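Local coordinates for conserved hypothetical alanine and leucine RICH protein (Mycobacterium tuberculosis, PDB 2WAM) that is of unknown function and belongs to the PAC2 family, with a mixed beta sheet packed against helices, at residues 89-103 with 128-140. Sequence-based numbering, arbitrary orientation.
Sequences LKAALDTELVASFAI and DPELSLYALRDSI
Strands 94-101 and 131-137 pair antiparallel within the mixed beta sheet of this PAC2-family protein, between strands 49-51 and 143-148, and the end of helix 81-92 closes over one face. The ladder is regular where Glu-96 and Ala-135 form a hydrogen-bonded pair, Glu-96 N to Ala-135 O 2.8 Å and Ala-135 N to Glu-96 O 2.7 Å. A classic beta bulge follows: Leu-133 O accepts from both Val-98 N (2.8 Å) and Ala-99 N (3.1 Å), shifting the register by one residue. Ala-99 O takes the Leu-133 amide in return, and Phe-101 N bonds to Leu-131 O. Where the pairing weakens, near Asp-94 and Arg-137, a water links Asp-94 N to Arg-137 O.

On the face of Thr-95, Leu-97 and Tyr-134, the tyrosine ring is met obliquely by Thr-95 CG2, 3.4 Å from Tyr-134 CD2, by Leu-97 CD1 and by Lys-90 CE. Bent at chi3 (71°), the lysine chain passes the ring to set NZ 3.2 Å from Glu-130 OE2, a salt bridge made from above the carboxylate plane. The other oxygen, Glu-130 OE1, accepts from Tyr-134 OH (2.5 Å) on its syn side. Leu-136 CD2 lies against Leu-89 CB and the Leu-89 carbonyl in the last turn of helix 81-92.

On the other face, Ala-99 and Leu-133 pack on Leu-166 of helix 156-169, while the Phe-101 ring meets Phe-159 edge-to-face. Backbone bonding thus sets the strand register, and the Glu-130 carboxylate, just ahead of strand 131-137, links Lys-90 of the helix to Tyr-134 of that strand; the lysine ammonium would probably favour its ionised form.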
ATOM      1  N   LEU A  89     -26.403  -9.790  24.423  1.00 34.85           N
ATOM      2  CA  LEU A  89     -27.028  -9.386  23.171  1.00 34.29           C
ATOM      3  C   LEU A  89     -26.716 -10.380  22.045  1.00 30.04           C
ATOM      4  O   LEU A  89     -27.618 -10.873  21.384  1.00 33.65           O
ATOM      5  CB  LEU A  89     -26.596  -7.972  22.771  1.00 25.22           C
ATOM      6  CG  LEU A  89     -27.040  -6.818  23.669  1.00 25.31           C
ATOM      7  CD1 LEU A  89     -26.435  -5.492  23.191  1.00 20.50           C
ATOM      8  CD2 LEU A  89     -28.549  -6.742  23.719  1.00 19.44           C
ATOM      9  N   LYS A  90     -25.439 -10.676  21.828  1.00 28.61           N
ATOM     10  CA  LYS A  90     -25.062 -11.586  20.752  1.00 32.17           C
ATOM     11  C   LYS A  90     -25.641 -13.004  20.916  1.00 31.29           C
ATOM     12  O   LYS A  90     -25.914 -13.680  19.931  1.00 27.54           O
ATOM     13  CB  LYS A  90     -23.546 -11.638  20.605  1.00 27.55           C
ATOM     14  CG  LYS A  90     -22.916 -10.298  20.276  1.00 31.66           C
ATOM     15  CD  LYS A  90     -21.460 -10.222  20.752  1.00 29.70           C
ATOM     16  CE  LYS A  90     -20.559 -11.102  19.915  1.00 38.15           C
ATOM     17  NZ  LYS A  90     -19.316 -11.459  20.644  1.00 44.18           N
ATOM     18  N   ALA A  91     -25.840 -13.434  22.157  1.00 32.77           N
ATOM     19  CA  ALA A  91     -26.334 -14.778  22.459  1.00 37.94           C
ATOM     20  C   ALA A  91     -27.862 -14.894  22.405  1.00 38.58           C
ATOM     21  O   ALA A  91     -28.405 -15.942  22.088  1.00 31.91           O
ATOM     22  CB  ALA A  91     -25.830 -15.211  23.834  1.00 35.56           C
ATOM     23  N   ALA A  92     -28.545 -13.803  22.724  1.00 35.78           N
ATOM     24  CA  ALA A  92     -29.985 -13.816  22.882  1.00 30.91           C
ATOM     25  C   ALA A  92     -30.751 -13.357  21.634  1.00 33.09           C
ATOM     26  O   ALA A  92     -31.922 -13.685  21.471  1.00 31.89           O
ATOM     27  CB  ALA A  92     -30.380 -12.975  24.102  1.00 23.05           C
ATOM     28  N   LEU A  93     -30.085 -12.618  20.751  1.00 35.25           N
ATOM     29  CA  LEU A  93     -30.719 -12.088  19.539  1.00 23.28           C
ATOM     30  C   LEU A  93     -30.045 -12.550  18.252  1.00 31.76           C
ATOM     31  O   LEU A  93     -28.872 -12.926  18.263  1.00 41.79           O
ATOM     32  CB  LEU A  93     -30.730 -10.572  19.592  1.00 22.45           C
ATOM     33  CG  LEU A  93     -31.648  -9.996  20.668  1.00 30.67           C
ATOM     34  CD1 LEU A  93     -31.366  -8.531  20.820  1.00 19.76           C
ATOM     35  CD2 LEU A  93     -33.136 -10.247  20.350  1.00 27.87           C
ATOM     36  N   ASP A  94     -30.790 -12.537  17.149  1.00 32.64           N
ATOM     37  CA  ASP A  94     -30.227 -12.874  15.840  1.00 36.85           C
ATOM     38  C   ASP A  94     -29.078 -11.929  15.503  1.00 36.23           C
ATOM     39  O   ASP A  94     -29.252 -10.714  15.486  1.00 37.66           O
ATOM     40  CB  ASP A  94     -31.298 -12.802  14.745  1.00 46.27           C
ATOM     41  CG  ASP A  94     -32.198 -14.043  14.707  1.00 58.05           C
ATOM     42  OD1 ASP A  94     -31.938 -14.996  15.480  1.00 58.88           O
ATOM     43  OD2 ASP A  94     -33.168 -14.064  13.901  1.00 54.79           O
ATOM     44  N   THR A  95     -27.908 -12.488  15.225  1.00 35.28           N
ATOM     45  CA  THR A  95     -26.702 -11.683  15.037  1.00 30.97           C
ATOM     46  C   THR A  95     -26.014 -11.952  13.709  1.00 29.71           C
ATOM     47  O   THR A  95     -25.736 -13.100  13.372  1.00 39.22           O
ATOM     48  CB  THR A  95     -25.674 -11.979  16.137  1.00 37.10           C
ATOM     49  OG1 THR A  95     -26.183 -11.554  17.405  1.00 41.51           O
ATOM     50  CG2 THR A  95     -24.386 -11.251  15.852  1.00 39.05           C
ATOM     51  N   GLU A  96     -25.734 -10.893  12.962  1.00 31.88           N
ATOM     52  CA  GLU A  96     -24.962 -10.999  11.723  1.00 31.67           C
ATOM     53  C   GLU A  96     -23.717 -10.128  11.792  1.00 35.43           C
ATOM     54  O   GLU A  96     -23.765  -8.991  12.256  1.00 45.47           O
ATOM     55  CB  GLU A  96     -25.793 -10.555  10.524  1.00 40.34           C
ATOM     56  CG  GLU A  96     -26.528 -11.662   9.802  1.00 61.37           C
ATOM     57  CD  GLU A  96     -27.214 -11.143   8.542  1.00 88.11           C
ATOM     58  OE1 GLU A  96     -28.463 -11.092   8.526  1.00 95.69           O
ATOM     59  OE2 GLU A  96     -26.503 -10.764   7.579  1.00 94.87           O
ATOM     60  N   LEU A  97     -22.598 -10.652  11.312  1.00 35.68           N
ATOM     61  CA  LEU A  97     -21.381  -9.850  11.215  1.00 25.51           C
ATOM     62  C   LEU A  97     -21.488  -8.824  10.079  1.00 33.27           C
ATOM     63  O   LEU A  97     -21.911  -9.138   8.959  1.00 32.68           O
ATOM     64  CB  LEU A  97     -20.173 -10.747  11.000  1.00 24.59           C
ATOM     65  CG  LEU A  97     -18.810 -10.067  11.010  1.00 35.41           C
ATOM     66  CD1 LEU A  97     -18.462  -9.603  12.414  1.00 36.46           C
ATOM     67  CD2 LEU A  97     -17.791 -11.048  10.505  1.00 24.96           C
ATOM     68  N   VAL A  98     -21.126  -7.585  10.377  1.00 29.01           N
ATOM     69  CA  VAL A  98     -21.118  -6.553   9.360  1.00 28.80           C
ATOM     70  C   VAL A  98     -19.682  -6.216   8.988  1.00 32.94           C
ATOM     71  O   VAL A  98     -19.364  -6.095   7.814  1.00 30.95           O
ATOM     72  CB  VAL A  98     -21.877  -5.288   9.813  1.00 32.53           C
ATOM     73  CG1 VAL A  98     -21.641  -4.116   8.821  1.00 21.68           C
ATOM     74  CG2 VAL A  98     -23.357  -5.608   9.983  1.00 21.16           C
ATOM     75  N   ALA A  99     -18.819  -6.081   9.993  1.00 30.49           N
ATOM     76  CA  ALA A  99     -17.403  -5.791   9.756  1.00 27.51           C
ATOM     77  C   ALA A  99     -16.485  -6.374  10.841  1.00 30.21           C
ATOM     78  O   ALA A  99     -16.746  -6.221  12.039  1.00 35.50           O
ATOM     79  CB  ALA A  99     -17.187  -4.282   9.623  1.00 21.01           C
ATOM     80  N   SER A 100     -15.424  -7.056  10.417  1.00 24.90           N
ATOM     81  CA  SER A 100     -14.385  -7.505  11.346  1.00 31.41           C
ATOM     82  C   SER A 100     -13.277  -6.485  11.317  1.00 24.65           C
ATOM     83  O   SER A 100     -12.690  -6.239  10.263  1.00 20.64           O
ATOM     84  CB  SER A 100     -13.772  -8.847  10.929  1.00 20.30           C
ATOM     85  OG  SER A 100     -14.759  -9.748  10.490  1.00 66.40           O
ATOM     86  N   PHE A 101     -12.965  -5.907  12.469  1.00 19.88           N
ATOM     87  CA  PHE A 101     -11.825  -5.009  12.527  1.00 19.99           C
ATOM     88  C   PHE A 101     -10.520  -5.792  12.655  1.00 28.20           C
ATOM     89  O   PHE A 101     -10.501  -6.939  13.111  1.00 26.41           O
ATOM     90  CB  PHE A 101     -12.010  -3.962  13.612  1.00 19.76           C
ATOM     91  CG  PHE A 101     -13.086  -2.963  13.288  1.00 31.01           C
ATOM     92  CD1 PHE A 101     -14.418  -3.244  13.558  1.00 28.37           C
ATOM     93  CD2 PHE A 101     -12.771  -1.756  12.695  1.00 20.32           C
ATOM     94  CE1 PHE A 101     -15.411  -2.329  13.247  1.00 27.91           C
ATOM     95  CE2 PHE A 101     -13.758  -0.834  12.384  1.00 21.23           C
ATOM     96  CZ  PHE A 101     -15.076  -1.120  12.656  1.00 23.39           C
ATOM     97  N   ALA A 102      -9.443  -5.175  12.196  1.00 22.30           N
ATOM     98  CA  ALA A 102      -8.129  -5.783  12.208  1.00 26.26           C
ATOM     99  C   ALA A 102      -7.529  -5.711  13.616  1.00 28.16           C
ATOM    100  O   ALA A 102      -6.580  -4.960  13.876  1.00 27.69           O
ATOM    101  CB  ALA A 102      -7.225  -5.075  11.187  1.00 20.89           C
ATOM    102  N   ILE A 103      -8.097  -6.485  14.531  1.00 22.96           N
ATOM    103  CA  ILE A 103      -7.631  -6.477  15.911  1.00 21.63           C
ATOM    104  C   ILE A 103      -6.135  -6.834  15.958  1.00 28.70           C
ATOM    105  O   ILE A 103      -5.384  -6.250  16.740  1.00 32.52           O
ATOM    106  CB  ILE A 103      -8.512  -7.395  16.810  1.00 28.54           C
ATOM    107  CG1 ILE A 103      -8.145  -7.267  18.295  1.00 34.30           C
ATOM    108  CG2 ILE A 103      -8.409  -8.834  16.361  1.00 20.74           C
ATOM    109  CD1 ILE A 103      -8.027  -5.833  18.799  1.00 34.11           C
ATOM    110  N   ASP A 128      -9.119 -16.042  21.523  1.00 26.45           N
ATOM    111  CA  ASP A 128      -8.809 -15.063  20.477  1.00 32.02           C
ATOM    112  C   ASP A 128      -9.547 -13.747  20.661  1.00 43.53           C
ATOM    113  O   ASP A 128     -10.738 -13.729  20.972  1.00 55.41           O
ATOM    114  CB  ASP A 128      -9.129 -15.640  19.107  1.00 31.14           C
ATOM    115  CG  ASP A 128      -8.334 -16.898  18.814  1.00 49.45           C
ATOM    116  OD1 ASP A 128      -7.329 -17.127  19.529  1.00 52.94           O
ATOM    117  OD2 ASP A 128      -8.713 -17.652  17.881  1.00 43.82           O
ATOM    118  N   PRO A 129      -8.825 -12.631  20.503  1.00 40.35           N
ATOM    119  CA  PRO A 129      -9.426 -11.306  20.647  1.00 33.45           C
ATOM    120  C   PRO A 129     -10.288 -10.925  19.444  1.00 32.16           C
ATOM    121  O   PRO A 129      -9.901 -11.175  18.310  1.00 38.91           O
ATOM    122  CB  PRO A 129      -8.195 -10.391  20.727  1.00 35.75           C
ATOM    123  CG  PRO A 129      -7.119 -11.152  20.060  1.00 30.19           C
ATOM    124  CD  PRO A 129      -7.355 -12.546  20.534  1.00 32.49           C
ATOM    125  N   GLU A 130     -11.439 -10.317  19.699  1.00 31.37           N
ATOM    126  CA  GLU A 130     -12.315  -9.861  18.636  1.00 31.37           C
ATOM    127  C   GLU A 130     -12.488  -8.360  18.746  1.00 26.89           C
ATOM    128  O   GLU A 130     -12.332  -7.777  19.817  1.00 33.99           O
ATOM    129  CB  GLU A 130     -13.697 -10.532  18.708  1.00 45.60           C
ATOM    130  CG  GLU A 130     -14.630  -9.949  19.802  1.00 89.55           C
ATOM    131  CD  GLU A 130     -16.084  -9.758  19.341  1.00 82.60           C
ATOM    132  OE1 GLU A 130     -16.372 -10.001  18.152  1.00 87.83           O
ATOM    133  OE2 GLU A 130     -16.940  -9.355  20.162  1.00 64.52           O
ATOM    134  N   LEU A 131     -12.782  -7.742  17.613  1.00 27.03           N
ATOM    135  CA  LEU A 131     -13.270  -6.372  17.549  1.00 33.20           C
ATOM    136  C   LEU A 131     -14.133  -6.346  16.296  1.00 31.97           C
ATOM    137  O   LEU A 131     -13.610  -6.402  15.163  1.00 23.46           O
ATOM    138  CB  LEU A 131     -12.132  -5.334  17.475  1.00 18.78           C
ATOM    139  CG  LEU A 131     -12.635  -3.880  17.476  1.00 25.02           C
ATOM    140  CD1 LEU A 131     -13.661  -3.652  18.590  1.00 18.76           C
ATOM    141  CD2 LEU A 131     -11.504  -2.869  17.588  1.00 20.21           C
ATOM    142  N   SER A 132     -15.451  -6.305  16.507  1.00 22.70           N
ATOM    143  CA  SER A 132     -16.413  -6.476  15.419  1.00 25.35           C
ATOM    144  C   SER A 132     -17.620  -5.527  15.432  1.00 32.95           C
ATOM    145  O   SER A 132     -18.055  -5.046  16.481  1.00 34.27           O
ATOM    146  CB  SER A 132     -16.882  -7.931  15.365  1.00 22.08           C
ATOM    147  OG  SER A 132     -15.822  -8.792  14.961  1.00 36.42           O
ATOM    148  N   LEU A 133     -18.143  -5.251  14.243  1.00 33.92           N
ATOM    149  CA  LEU A 133     -19.405  -4.539  14.119  1.00 26.45           C
ATOM    150  C   LEU A 133     -20.484  -5.533  13.711  1.00 25.28           C
ATOM    151  O   LEU A 133     -20.413  -6.102  12.621  1.00 31.86           O
ATOM    152  CB  LEU A 133     -19.295  -3.417  13.079  1.00 29.18           C
ATOM    153  CG  LEU A 133     -20.566  -2.587  12.865  1.00 23.06           C
ATOM    154  CD1 LEU A 133     -21.025  -1.958  14.158  1.00 21.13           C
ATOM    155  CD2 LEU A 133     -20.342  -1.532  11.829  1.00 26.58           C
ATOM    156  N   TYR A 134     -21.468  -5.741  14.584  1.00 25.77           N
ATOM    157  CA  TYR A 134     -22.593  -6.654  14.318  1.00 30.35           C
ATOM    158  C   TYR A 134     -23.917  -5.960  13.981  1.00 26.41           C
ATOM    159  O   TYR A 134     -24.188  -4.855  14.444  1.00 29.05           O
ATOM    160  CB  TYR A 134     -22.853  -7.550  15.530  1.00 25.78           C
ATOM    161  CG  TYR A 134     -21.690  -8.419  15.923  1.00 33.96           C
ATOM    162  CD1 TYR A 134     -20.839  -8.045  16.950  1.00 33.50           C
ATOM    163  CD2 TYR A 134     -21.444  -9.618  15.268  1.00 32.08           C
ATOM    164  CE1 TYR A 134     -19.773  -8.835  17.320  1.00 28.02           C
ATOM    165  CE2 TYR A 134     -20.385 -10.413  15.629  1.00 33.73           C
ATOM    166  CZ  TYR A 134     -19.552 -10.017  16.664  1.00 34.08           C
ATOM    167  OH  TYR A 134     -18.487 -10.809  17.027  1.00 42.89           O
ATOM    168  N   ALA A 135     -24.738  -6.634  13.177  1.00 29.75           N
ATOM    169  CA  ALA A 135     -26.147  -6.273  12.996  1.00 26.18           C
ATOM    170  C   ALA A 135     -27.008  -7.265  13.764  1.00 21.77           C
ATOM    171  O   ALA A 135     -26.859  -8.464  13.606  1.00 29.61           O
ATOM    172  CB  ALA A 135     -26.529  -6.284  11.535  1.00 20.97           C
ATOM    173  N   LEU A 136     -27.898  -6.754  14.599  1.00 23.35           N
ATOM    174  CA  LEU A 136     -28.804  -7.586  15.372  1.00 26.18           C
ATOM    175  C   LEU A 136     -30.256  -7.169  15.115  1.00 32.07           C
ATOM    176  O   LEU A 136     -30.515  -6.140  14.493  1.00 37.51           O
ATOM    177  CB  LEU A 136     -28.498  -7.470  16.873  1.00 19.77           C
ATOM    178  CG  LEU A 136     -27.149  -7.960  17.413  1.00 30.27           C
ATOM    179  CD1 LEU A 136     -26.058  -6.968  17.084  1.00 35.09           C
ATOM    180  CD2 LEU A 136     -27.207  -8.167  18.933  1.00 21.47           C
ATOM    181  N   ARG A 137     -31.198  -7.971  15.600  1.00 33.13           N
ATOM    182  CA  ARG A 137     -32.604  -7.591  15.599  1.00 30.72           C
ATOM    183  C   ARG A 137     -33.188  -7.847  16.973  1.00 32.92           C
ATOM    184  O   ARG A 137     -32.941  -8.893  17.570  1.00 38.03           O
ATOM    185  CB  ARG A 137     -33.398  -8.361  14.544  1.00 29.59           C
ATOM    186  CG  ARG A 137     -32.709  -8.465  13.201  1.00 33.27           C
ATOM    187  CD  ARG A 137     -33.552  -9.245  12.222  1.00 40.06           C
ATOM    188  NE  ARG A 137     -34.454  -8.358  11.502  1.00 56.09           N
ATOM    189  CZ  ARG A 137     -35.671  -8.699  11.105  1.00 64.61           C
ATOM    190  NH1 ARG A 137     -36.146  -9.911  11.377  1.00 73.30           N
ATOM    191  NH2 ARG A 137     -36.417  -7.822  10.451  1.00 58.08           N
ATOM    192  N   ASP A 138     -33.957  -6.888  17.476  1.00 33.60           N
ATOM    193  CA  ASP A 138     -34.596  -7.037  18.777  1.00 36.34           C
ATOM    194  C   ASP A 138     -35.836  -7.933  18.692  1.00 33.66           C
ATOM    195  O   ASP A 138     -36.141  -8.486  17.635  1.00 26.74           O
ATOM    196  CB  ASP A 138     -34.936  -5.673  19.380  1.00 34.09           C
ATOM    197  CG  ASP A 138     -36.128  -5.017  18.719  1.00 39.07           C
ATOM    198  OD1 ASP A 138     -36.492  -3.908  19.164  1.00 28.85           O
ATOM    199  OD2 ASP A 138     -36.699  -5.604  17.765  1.00 41.78           O
ATOM    200  N   SER A 139     -36.554  -8.062  19.801  1.00 28.76           N
ATOM    201  CA  SER A 139     -37.588  -9.085  19.900  1.00 29.61           C
ATOM    202  C   SER A 139     -38.768  -8.885  18.945  1.00 35.05           C
ATOM    203  O   SER A 139     -39.573  -9.797  18.767  1.00 41.57           O
ATOM    204  CB  SER A 139     -38.063  -9.242  21.338  1.00 27.05           C
ATOM    205  OG  SER A 139     -36.990  -9.604  22.192  1.00 36.14           O
ATOM    206  N   ILE A 140     -38.858  -7.712  18.320  1.00 28.99           N
ATOM    207  CA  ILE A 140     -39.890  -7.462  17.313  1.00 27.54           C
ATOM    208  C   ILE A 140     -39.298  -7.208  15.928  1.00 33.93           C
ATOM    209  O   ILE A 140     -39.995  -6.765  15.011  1.00 38.74           O
ATOM    210  CB  ILE A 140     -40.798  -6.264  17.689  1.00 34.23           C
ATOM    211  CG1 ILE A 140     -40.008  -4.956  17.682  1.00 30.00           C
ATOM    212  CG2 ILE A 140     -41.455  -6.486  19.050  1.00 23.78           C
ATOM    213  CD1 ILE A 140     -40.870  -3.762  17.923  1.00 29.39           C
TER
HETATM  214  O   HOH W   1     -33.456 -11.470  17.055  1.00 41.76           O